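Side-chain contacts in Doc8: Type I dockerin repeat domain from family 9 glycoside hydrolase WP_009982745[Ruminococcus flavefaciens] (Ruminococcus flavefaciens FD-1, PDB 5M2S), which probably binds a cohesin module, and so attaches a family 9 glycoside hydrolase to a cellulosome: residues W28-A31 with N32-I36; N72-V75 with N76-N80. One frame throughout, in Å; residues are numbered along the deposited sequence. Where two conformers were deposited one is given.

Interaction 1: residues W28-A31 with N32-I36. With CA (calcium ion), chain G.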
# COMPACT_ATOMS: atom_id res chain seq x y z
N TRP B 28 -4.95 19.44 5.17
CA TRP B 28 -3.77 19.26 4.32
C TRP B 28 -3.67 17.80 3.89
O TRP B 28 -3.66 16.90 4.74
CB TRP B 28 -2.48 19.66 5.04
CG TRP B 28 -2.28 21.13 5.18
CD1 TRP B 28 -2.29 21.86 6.34
CD2 TRP B 28 -2.04 22.06 4.12
NE1 TRP B 28 -2.07 23.21 6.06
CE2 TRP B 28 -1.91 23.35 4.69
CE3 TRP B 28 -1.92 21.93 2.73
CZ2 TRP B 28 -1.66 24.49 3.93
CZ3 TRP B 28 -1.68 23.07 1.96
CH2 TRP B 28 -1.55 24.34 2.57
N GLY B 29 -3.60 17.58 2.58
CA GLY B 29 -3.51 16.22 2.00
C GLY B 29 -4.84 15.68 1.53
O GLY B 29 -4.87 14.70 0.81
N ASP B 30 -5.94 16.35 1.90
CA ASP B 30 -7.26 15.79 1.62
C ASP B 30 -7.76 16.20 0.23
O ASP B 30 -8.75 16.93 0.07
CB ASP B 30 -8.28 16.18 2.70
CG ASP B 30 -9.59 15.46 2.58
OD1 ASP B 30 -9.66 14.41 1.86
OD2 ASP B 30 -10.58 15.98 3.20
N ALA B 31 -7.07 15.64 -0.77
CA ALA B 31 -7.31 15.93 -2.18
C ALA B 31 -8.67 15.48 -2.66
O ALA B 31 -9.21 16.07 -3.61
CB ALA B 31 -6.19 15.33 -3.01
N ASN B 32 -9.24 14.45 -2.02
CA ASN B 32 -10.60 14.01 -2.40
C ASN B 32 -11.73 14.54 -1.48
O ASN B 32 -12.90 14.16 -1.64
CB ASN B 32 -10.66 12.49 -2.56
CG ASN B 32 -10.49 11.74 -1.27
OD1 ASN B 32 -10.59 12.32 -0.18
ND2 ASN B 32 -10.20 10.45 -1.37
N CYS B 33 -11.38 15.43 -0.56
CA CYS B 33 -12.34 16.12 0.31
C CYS B 33 -13.31 15.21 1.05
O CYS B 33 -14.51 15.54 1.20
CB CYS B 33 -13.11 17.16 -0.49
SG CYS B 33 -12.07 18.43 -1.23
N ASP B 34 -12.79 14.11 1.59
CA ASP B 34 -13.60 13.20 2.39
C ASP B 34 -13.35 13.33 3.89
O ASP B 34 -13.96 12.61 4.68
CB ASP B 34 -13.44 11.76 1.90
CG ASP B 34 -12.12 11.13 2.29
OD1 ASP B 34 -11.22 11.88 2.72
OD2 ASP B 34 -12.02 9.89 2.16
N GLY B 35 -12.48 14.26 4.29
CA GLY B 35 -12.20 14.53 5.71
C GLY B 35 -11.18 13.64 6.38
O GLY B 35 -10.95 13.74 7.61
N ILE B 36 -10.56 12.77 5.59
CA ILE B 36 -9.41 12.01 6.10
C ILE B 36 -8.31 12.03 5.05
O ILE B 36 -8.55 12.30 3.86
CB ILE B 36 -9.72 10.56 6.53
CG1 ILE B 36 -9.99 9.66 5.34
CG2 ILE B 36 -10.90 10.48 7.52
CD1 ILE B 36 -9.98 8.21 5.72
CA CA G . -9.14 12.20 1.69
O HOH W 1 -9.40 9.85 1.38
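Asp30 and Cys33 are the ends of a type I beta turn, closed by Cys33 N bonding to Asp30 O at 3.1 Å. The turn opens a calcium loop of EF-hand type, with its ligands at Asp30, Asn32, Asp34, Ile36 and, at the twelfth position, Asp41 at the start of helix 39-50, as in the first repeat of a dockerin. Aspartate suits the first position because its two oxygens can divide the work. With CG anti to the backbone N (chi1 -171°), the carboxylate reaches into the loop, where OD1 lies 2.3 Å from the calcium and also accepts the Asp34 amide on its syn lone pair. OD2 is left for the backbone: Gly35 N donates to it at 2.8 Å from its syn side, though 31° out of the carboxylate plane. Glycine fits there, since its phi is positive. The Asn32 amide comes in crosswise, its plane 85° from the Asp30 carboxylate, and gives OD1 to the metal. The ND2 of Asn32 hydrogen-bonds a backbone of the neighbouring protein chain, so the loop lies at the interface. Ala31, small enough to fit, turns its methyl onto Ile44 and Ile45 of helix 39-50. Asp34 OD1 binds calcium and, from above its carboxylate plane, takes Ile36 N at 3.1 Å, an Asx turn that helps place Ile36 O, which lies 2.3 Å from the ion. A calcium-bound water accepts from Asn32 ND2 at 2.9 Å and donates to Asp34 OD2 at 2.7 Å.

Interaction 2: residues N72-V75 with N76-N80. With CA (calcium ion), chain F.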
# COMPACT_ATOMS: atom_id res chain seq x y z
N ASN B 72 -6.20 21.57 -1.12
CA ASN B 72 -5.81 20.65 -0.05
C ASN B 72 -4.62 19.77 -0.40
O ASN B 72 -3.79 19.43 0.45
CB ASN B 72 -6.96 19.72 0.33
CG ASN B 72 -8.12 20.44 0.98
OD1 ASN B 72 -8.03 21.60 1.40
ND2 ASN B 72 -9.24 19.72 1.09
N GLY B 73 -4.57 19.37 -1.65
CA GLY B 73 -3.58 18.44 -2.12
C GLY B 73 -2.21 19.01 -2.40
O GLY B 73 -1.27 18.25 -2.62
N ASP B 74 -2.09 20.33 -2.37
CA ASP B 74 -0.83 21.01 -2.74
C ASP B 74 0.06 21.08 -1.50
O ASP B 74 0.28 22.15 -0.90
CB ASP B 74 -1.10 22.40 -3.33
CG ASP B 74 0.15 23.07 -3.86
OD1 ASP B 74 1.22 22.40 -3.92
OD2 ASP B 74 0.07 24.27 -4.23
N VAL B 75 0.55 19.89 -1.13
CA VAL B 75 1.29 19.70 0.12
C VAL B 75 2.82 19.77 -0.11
O VAL B 75 3.57 20.02 0.83
CB VAL B 75 0.90 18.35 0.80
CG1 VAL B 75 -0.53 18.42 1.31
CG2 VAL B 75 1.08 17.14 -0.11
N ASN B 76 3.24 19.49 -1.33
CA ASN B 76 4.63 19.59 -1.72
C ASN B 76 4.83 20.91 -2.44
O ASN B 76 4.11 21.20 -3.39
CB ASN B 76 5.02 18.43 -2.66
CG ASN B 76 6.37 18.64 -3.31
OD1 ASN B 76 6.49 19.20 -4.43
ND2 ASN B 76 7.43 18.22 -2.61
N GLU B 77 5.80 21.68 -2.00
CA GLU B 77 6.10 22.99 -2.60
C GLU B 77 4.82 23.83 -2.72
O GLU B 77 4.55 24.42 -3.76
CB GLU B 77 6.80 22.80 -3.96
CG GLU B 77 8.18 22.18 -3.92
CD GLU B 77 9.23 23.11 -3.33
OE1 GLU B 77 8.88 24.22 -2.91
OE2 GLU B 77 10.43 22.73 -3.34
N ASN B 78 4.03 23.86 -1.64
CA ASN B 78 2.78 24.59 -1.63
C ASN B 78 2.89 25.95 -2.38
O ASN B 78 3.78 26.77 -2.07
CB ASN B 78 2.25 24.81 -0.21
CG ASN B 78 0.94 25.56 -0.19
OD1 ASN B 78 0.89 26.73 0.24
ND2 ASN B 78 -0.12 24.93 -0.66
N GLY B 79 1.99 26.17 -3.33
CA GLY B 79 2.07 27.32 -4.21
C GLY B 79 2.32 26.95 -5.65
O GLY B 79 1.98 27.72 -6.56
N ASN B 80 2.89 25.76 -5.90
CA ASN B 80 3.11 25.34 -7.27
C ASN B 80 1.98 24.47 -7.85
O ASN B 80 2.08 23.99 -9.00
CB ASN B 80 4.46 24.63 -7.45
CG ASN B 80 4.42 23.19 -6.99
OD1 ASN B 80 3.60 22.87 -6.17
ND2 ASN B 80 5.30 22.35 -7.52
CA CA F . 2.53 20.99 -5.15
O HOH W 2 4.64 22.71 0.94
O HOH W 3 4.43 19.82 -6.06
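Asp74 and Asn78 extend their side chains at the start of this loop, each with CG anti to its own backbone N (chi1 -174° for Asp74). The Asn78 side chain reaches back to the Asp74 backbone, where its ND2 donates to Asp74 O at 2.8 Å, lying in the carbonyl plane with the acceptor close to the amide plane. Asparagine suits the place because its amide N-H does for Asp74 O what Cys33 N does for Asp30 O in the first loop. The Asp74 carboxylate heads the other way, into the loop: OD1 lies 2.3 Å from the calcium, while Gly79 N meets OD2 at 2.8 Å from above the carboxylate plane, 41° out of it. Gly79 sits at the third position of the type II turn from Glu77 to Asn80, where glycine readily takes the positive phi. Asn76 turns its backbone O to the ion (psi 127°), 2.4 Å away, while its side chain serves through water, OD1 accepting at 2.7 Å from a calcium-bound water. A second water bridges Val75 O and Asn78 N, 2.9 Å from each. The branched Val75 suits the inner side, packing on Ala89 and Ile90 of helix 84-94. The Asn80 side chain reaches the calcium too, and Gly81 O and both carboxylate oxygens of Asp86 complete seven ligand atoms. With thirteen residues from first ligand to last and a carbonyl at the third position, this is a variant of the EF-hand calcium loop, in the second repeat of a type I dockerin.

In the fold
From the N terminus the chain first meets interaction 1, a tight loop leading into helix 39-50; helices 52-55 and 67-72 follow before interaction 2 forms the loop that leads into helix 84-94. The two are in series: neither nests in nor crosses the other. They nevertheless touch, their centres about 13 Å apart. Asn72, at the end of helix 67-72, links them: its O takes a probable hydrogen bond from Gly29 N at 2.8 Å, and its ND2 bonds Asp30 O. Trp28 adds packing on Val75 and Asn78. The contacts thus join the two calcium loops, and through them the helices each one precedes, in the duplicated plan of a dockerin.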